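Local coordinates for proteasome protein (Corynebacterium glutamicum ATCC 13032, PDB 2P90) that is of unknown function but belongs to the PAC2 family and may have a proteasome-linked role, perhaps in assembly, at residues B[8-20]-B[55-67]. Residues are numbered along the deposited sequence; the frame is centred on the assembly and turned at random.
Sequences MYELEYPSPEVSG and HRLIASFNNDELI
Tyr9 lays its CB over the centre of the Phe61 ring, 3.9 Å from the centroid and 11° off the ring normal. The two rings meet obliquely. Chi1 of 61° puts Tyr9 CG between the backbone N and the carbonyl carbon, and CD2 reaches Ala59 CB. On the same face of the sheet, Leu11 CD2 lies 3.9 Å from Ala59 CB and also meets Ile58 CG2. Helix 116-129 lies on this face, with Ala122 and Leu126 against Tyr9. Met8, bent at chi2 and chi3, brings SD to 3.7 Å from Leu66 CD2, while its CE lies across the Glu65 side chain. Toward the other end, Val18 CG2 meets Ile58 CD1, and Pro16 CG sits 4.1 Å from Ile58 CG1.

Strand 9-11 runs antiparallel to strand 55-61 as an outermost strand of the chain's mixed sheet. Glu10 and Ser60 form the hydrogen-bonded pair: Glu10 N gives to Ser60 O, and Ser60 N returns a bond to Glu10 O. Asn62 N also bonds Met8 O. Glu12 N gives to Ile58 O at 2.7 Å, and Ile58 with Ala59 forms a classic beta bulge opposite Leu93. A water donates to both Ile58 O and Glu12 O and accepts from Ser15 OG. At the Met8 end, Asn62 is the N-cap of a short, weakly bonded helix, its OD1 taking Asp64 N at 2.9 Å. Glu65 OE2 makes a salt bridge with Arg115 of the second subunit.

Backbone bonds thus fix the register, and Tyr9, Leu11, Ala59 and Phe61 put mainly apolar groups on one face, with Ala59 and Phe61 buried. The water ties the departing chain to Ile58 O where direct strand pairing ends.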
loop_
_atom_site.group_PDB
_atom_site.type_symbol
_atom_site.label_atom_id
_atom_site.label_comp_id
_atom_site.label_asym_id
_atom_site.label_seq_id
_atom_site.Cartn_x
_atom_site.Cartn_y
_atom_site.Cartn_z
ATOM N N MET B 8 -17.396 -5.609 -11.163
ATOM C CA MET B 8 -16.693 -4.306 -10.968
ATOM C C MET B 8 -17.636 -3.168 -10.504
ATOM O O MET B 8 -17.228 -2.310 -9.748
ATOM C CB MET B 8 -15.822 -3.939 -12.198
ATOM C CG MET B 8 -14.373 -3.408 -11.868
ATOM S SD MET B 8 -13.165 -4.474 -11.006
ATOM C CE MET B 8 -13.791 -6.124 -10.801
ATOM N N TYR B 9 -18.894 -3.185 -10.932
ATOM C CA TYR B 9 -19.864 -2.166 -10.539
ATOM C C TYR B 9 -21.280 -2.740 -10.580
ATOM O O TYR B 9 -21.507 -3.790 -11.158
ATOM C CB TYR B 9 -19.803 -0.946 -11.481
ATOM C CG TYR B 9 -20.116 -1.276 -12.918
ATOM C CD1 TYR B 9 -19.090 -1.617 -13.802
ATOM C CD2 TYR B 9 -21.434 -1.284 -13.395
ATOM C CE1 TYR B 9 -19.362 -1.971 -15.118
ATOM C CE2 TYR B 9 -21.724 -1.623 -14.740
ATOM C CZ TYR B 9 -20.674 -1.954 -15.580
ATOM O OH TYR B 9 -20.896 -2.278 -16.887
ATOM N N GLU B 10 -22.216 -1.991 -10.013
ATOM C CA GLU B 10 -23.622 -2.300 -10.030
ATOM C C GLU B 10 -24.367 -1.137 -10.717
ATOM O O GLU B 10 -24.138 0.027 -10.407
ATOM C CB GLU B 10 -24.112 -2.465 -8.575
ATOM C CG GLU B 10 -25.331 -3.352 -8.402
ATOM C CD GLU B 10 -25.146 -4.719 -9.079
ATOM O OE1 GLU B 10 -24.244 -5.478 -8.627
ATOM O OE2 GLU B 10 -25.886 -5.026 -10.058
ATOM N N LEU B 11 -25.250 -1.442 -11.652
ATOM C CA LEU B 11 -26.099 -0.385 -12.212
ATOM C C LEU B 11 -27.211 -0.029 -11.273
ATOM O O LEU B 11 -27.843 -0.877 -10.664
ATOM C CB LEU B 11 -26.634 -0.724 -13.598
ATOM C CG LEU B 11 -25.614 -0.614 -14.734
ATOM C CD1 LEU B 11 -26.138 -1.281 -15.995
ATOM C CD2 LEU B 11 -25.210 0.808 -15.006
ATOM N N GLU B 12 -27.440 1.254 -11.129
ATOM C CA GLU B 12 -28.507 1.704 -10.261
ATOM C C GLU B 12 -29.900 1.339 -10.847
ATOM O O GLU B 12 -30.132 1.368 -12.073
ATOM C CB GLU B 12 -28.328 3.196 -10.016
ATOM C CG GLU B 12 -29.199 3.755 -8.934
ATOM C CD GLU B 12 -28.665 3.497 -7.510
ATOM O OE1 GLU B 12 -27.625 2.772 -7.312
ATOM O OE2 GLU B 12 -29.325 4.047 -6.593
ATOM N N TYR B 13 -30.794 0.939 -9.960
ATOM C CA TYR B 13 -32.142 0.553 -10.345
ATOM C C TYR B 13 -33.138 1.330 -9.486
ATOM O O TYR B 13 -32.967 1.380 -8.270
ATOM C CB TYR B 13 -32.341 -0.937 -10.131
ATOM C CG TYR B 13 -33.700 -1.390 -10.566
ATOM C CD1 TYR B 13 -33.901 -1.912 -11.846
ATOM C CD2 TYR B 13 -34.807 -1.288 -9.706
ATOM C CE1 TYR B 13 -35.152 -2.322 -12.262
ATOM C CE2 TYR B 13 -36.076 -1.696 -10.121
ATOM C CZ TYR B 13 -36.230 -2.210 -11.402
ATOM O OH TYR B 13 -37.467 -2.632 -11.828
ATOM N N PRO B 14 -34.151 1.984 -10.111
ATOM C CA PRO B 14 -34.385 2.020 -11.568
ATOM C C PRO B 14 -33.398 2.968 -12.246
ATOM O O PRO B 14 -33.011 3.988 -11.664
ATOM C CB PRO B 14 -35.839 2.542 -11.701
ATOM C CG PRO B 14 -36.341 2.769 -10.289
ATOM C CD PRO B 14 -35.133 2.826 -9.392
ATOM N N SER B 15 -32.980 2.627 -13.455
ATOM C CA SER B 15 -31.911 3.387 -14.076
ATOM C C SER B 15 -32.368 4.821 -14.416
ATOM O O SER B 15 -33.531 5.029 -14.755
ATOM C CB SER B 15 -31.353 2.641 -15.289
ATOM O OG SER B 15 -30.289 3.378 -15.860
ATOM N N PRO B 16 -31.474 5.822 -14.285
ATOM C CA PRO B 16 -31.875 7.153 -14.744
ATOM C C PRO B 16 -31.861 7.259 -16.272
ATOM O O PRO B 16 -31.006 6.665 -16.941
ATOM C CB PRO B 16 -30.805 8.077 -14.143
ATOM C CG PRO B 16 -30.031 7.198 -13.159
ATOM C CD PRO B 16 -30.113 5.837 -13.718
ATOM N N GLU B 17 -32.815 8.018 -16.802
ATOM C CA GLU B 17 -32.957 8.204 -18.239
ATOM C C GLU B 17 -32.122 9.429 -18.572
ATOM O O GLU B 17 -32.517 10.551 -18.244
ATOM C CB GLU B 17 -34.455 8.332 -18.658
ATOM C CG GLU B 17 -34.744 8.467 -20.162
ATOM C CD GLU B 17 -34.385 7.204 -20.993
ATOM O OE1 GLU B 17 -35.076 6.139 -20.893
ATOM O OE2 GLU B 17 -33.397 7.282 -21.767
ATOM N N VAL B 18 -30.977 9.179 -19.220
ATOM C CA VAL B 18 -29.903 10.163 -19.474
ATOM C C VAL B 18 -30.064 10.995 -20.766
ATOM O O VAL B 18 -29.111 11.660 -21.193
ATOM C CB VAL B 18 -28.504 9.468 -19.537
ATOM C CG1 VAL B 18 -27.400 10.465 -19.879
ATOM C CG2 VAL B 18 -28.191 8.759 -18.231
ATOM N N SER B 19 -31.240 10.971 -21.392
ATOM C CA SER B 19 -31.443 11.787 -22.597
ATOM C C SER B 19 -31.594 13.289 -22.204
ATOM O O SER B 19 -31.945 13.598 -21.043
ATOM C CB SER B 19 -32.624 11.265 -23.439
ATOM O OG SER B 19 -33.876 11.610 -22.862
ATOM N N GLY B 20 -31.332 14.217 -23.139
ATOM C CA GLY B 20 -31.012 13.895 -24.534
ATOM C C GLY B 20 -32.085 14.414 -25.498
ATOM O O GLY B 20 -32.983 13.670 -25.937
ATOM N N HIS B 55 -27.947 15.955 -10.030
ATOM C CA HIS B 55 -27.227 14.744 -10.445
ATOM C C HIS B 55 -28.009 13.494 -10.011
ATOM O O HIS B 55 -28.714 13.520 -9.013
ATOM C CB HIS B 55 -25.808 14.725 -9.865
ATOM C CG HIS B 55 -25.768 14.879 -8.378
ATOM N ND1 HIS B 55 -25.806 13.805 -7.517
ATOM C CD2 HIS B 55 -25.709 15.981 -7.596
ATOM C CE1 HIS B 55 -25.755 14.237 -6.268
ATOM N NE2 HIS B 55 -25.693 15.557 -6.289
ATOM N N ARG B 56 -27.907 12.423 -10.791
ATOM C CA ARG B 56 -28.538 11.147 -10.450
ATOM C C ARG B 56 -27.469 10.070 -10.617
ATOM O O ARG B 56 -26.753 10.050 -11.639
ATOM C CB ARG B 56 -29.743 10.814 -11.366
ATOM C CG ARG B 56 -31.047 11.687 -11.289
ATOM C CD ARG B 56 -31.812 11.614 -9.948
ATOM N NE ARG B 56 -31.644 12.861 -9.162
ATOM C CZ ARG B 56 -32.359 13.988 -9.329
ATOM N NH1 ARG B 56 -33.328 14.052 -10.249
ATOM N NH2 ARG B 56 -32.104 15.067 -8.587
ATOM N N LEU B 57 -27.365 9.193 -9.608
ATOM C CA LEU B 57 -26.442 8.034 -9.640
ATOM C C LEU B 57 -26.820 6.984 -10.714
ATOM O O LEU B 57 -27.954 6.513 -10.755
ATOM C CB LEU B 57 -26.385 7.366 -8.262
ATOM C CG LEU B 57 -25.327 6.265 -8.054
ATOM C CD1 LEU B 57 -23.928 6.796 -8.316
ATOM C CD2 LEU B 57 -25.421 5.721 -6.639
ATOM N N ILE B 58 -25.870 6.636 -11.571
ATOM C CA ILE B 58 -26.075 5.626 -12.605
ATOM C C ILE B 58 -25.487 4.253 -12.226
ATOM O O ILE B 58 -26.152 3.210 -12.376
ATOM C CB ILE B 58 -25.408 6.065 -13.919
ATOM C CG1 ILE B 58 -26.156 7.252 -14.535
ATOM C CG2 ILE B 58 -25.268 4.881 -14.894
ATOM C CD1 ILE B 58 -25.483 7.782 -15.733
ATOM N N ALA B 59 -24.229 4.258 -11.767
ATOM C CA ALA B 59 -23.509 3.035 -11.411
ATOM C C ALA B 59 -22.606 3.290 -10.217
ATOM O O ALA B 59 -22.061 4.391 -10.074
ATOM C CB ALA B 59 -22.690 2.543 -12.578
ATOM N N SER B 60 -22.472 2.279 -9.357
ATOM C CA SER B 60 -21.551 2.317 -8.243
ATOM C C SER B 60 -20.550 1.203 -8.377
ATOM O O SER B 60 -20.899 0.042 -8.533
ATOM C CB SER B 60 -22.279 2.137 -6.918
ATOM O OG SER B 60 -22.912 3.340 -6.536
ATOM N N PHE B 61 -19.289 1.570 -8.316
ATOM C CA PHE B 61 -18.237 0.589 -8.267
ATOM C C PHE B 61 -18.113 -0.066 -6.876
ATOM O O PHE B 61 -18.423 0.552 -5.820
ATOM C CB PHE B 61 -16.941 1.217 -8.756
ATOM C CG PHE B 61 -16.927 1.461 -10.249
ATOM C CD1 PHE B 61 -16.261 0.587 -11.101
ATOM C CD2 PHE B 61 -17.623 2.546 -10.811
ATOM C CE1 PHE B 61 -16.246 0.799 -12.506
ATOM C CE2 PHE B 61 -17.627 2.765 -12.210
ATOM C CZ PHE B 61 -16.928 1.879 -13.059
ATOM N N ASN B 62 -17.707 -1.333 -6.907
ATOM C CA ASN B 62 -17.466 -2.118 -5.702
ATOM C C ASN B 62 -16.079 -1.857 -5.163
ATOM O O ASN B 62 -15.082 -2.288 -5.751
ATOM C CB ASN B 62 -17.641 -3.622 -5.982
ATOM C CG ASN B 62 -17.512 -4.487 -4.701
ATOM O OD1 ASN B 62 -17.303 -3.979 -3.587
ATOM N ND2 ASN B 62 -17.666 -5.773 -4.858
ATOM N N ASN B 63 -16.023 -1.154 -4.044
ATOM C CA ASN B 63 -14.767 -0.878 -3.327
ATOM C C ASN B 63 -14.006 -2.123 -2.801
ATOM O O ASN B 63 -12.798 -2.092 -2.636
ATOM C CB ASN B 63 -15.050 0.083 -2.182
ATOM C CG ASN B 63 -15.236 1.520 -2.651
ATOM O OD1 ASN B 63 -15.242 1.819 -3.867
ATOM N ND2 ASN B 63 -15.332 2.443 -1.674
ATOM N N ASP B 64 -14.701 -3.222 -2.568
ATOM C CA ASP B 64 -14.027 -4.466 -2.164
ATOM C C ASP B 64 -13.132 -5.015 -3.282
ATOM O O ASP B 64 -12.109 -5.658 -3.000
ATOM C CB ASP B 64 -15.029 -5.512 -1.689
ATOM C CG ASP B 64 -15.558 -5.235 -0.265
ATOM O OD1 ASP B 64 -15.092 -4.311 0.450
ATOM O OD2 ASP B 64 -16.448 -5.980 0.169
ATOM N N GLU B 65 -13.496 -4.719 -4.537
ATOM C CA GLU B 65 -12.670 -5.132 -5.667
ATOM C C GLU B 65 -11.531 -4.148 -5.938
ATOM O O GLU B 65 -10.547 -4.538 -6.528
ATOM C CB GLU B 65 -13.513 -5.321 -6.959
ATOM C CG GLU B 65 -14.519 -6.501 -6.934
ATOM C CD GLU B 65 -13.869 -7.892 -6.862
ATOM O OE1 GLU B 65 -12.856 -8.179 -7.546
ATOM O OE2 GLU B 65 -14.392 -8.728 -6.114
ATOM N N LEU B 66 -11.662 -2.898 -5.471
ATOM C CA LEU B 66 -10.934 -1.762 -6.031
ATOM C C LEU B 66 -10.006 -1.029 -5.081
ATOM O O LEU B 66 -9.003 -0.485 -5.526
ATOM C CB LEU B 66 -11.898 -0.789 -6.743
ATOM C CG LEU B 66 -12.560 -1.342 -8.044
ATOM C CD1 LEU B 66 -13.715 -0.444 -8.552
ATOM C CD2 LEU B 66 -11.564 -1.619 -9.182
ATOM N N ILE B 67 -10.287 -1.104 -3.776
ATOM C CA ILE B 67 -9.637 -0.254 -2.762
ATOM C C ILE B 67 -8.792 -1.066 -1.743
ATOM O O ILE B 67 -9.225 -2.124 -1.234
ATOM C CB ILE B 67 -10.728 0.570 -1.955
ATOM C CG1 ILE B 67 -11.607 1.466 -2.876
ATOM C CG2 ILE B 67 -10.139 1.313 -0.730
ATOM C CD1 ILE B 67 -10.882 2.551 -3.697
HETATM O O HOH W 1 -28.492 2.650 -13.647
#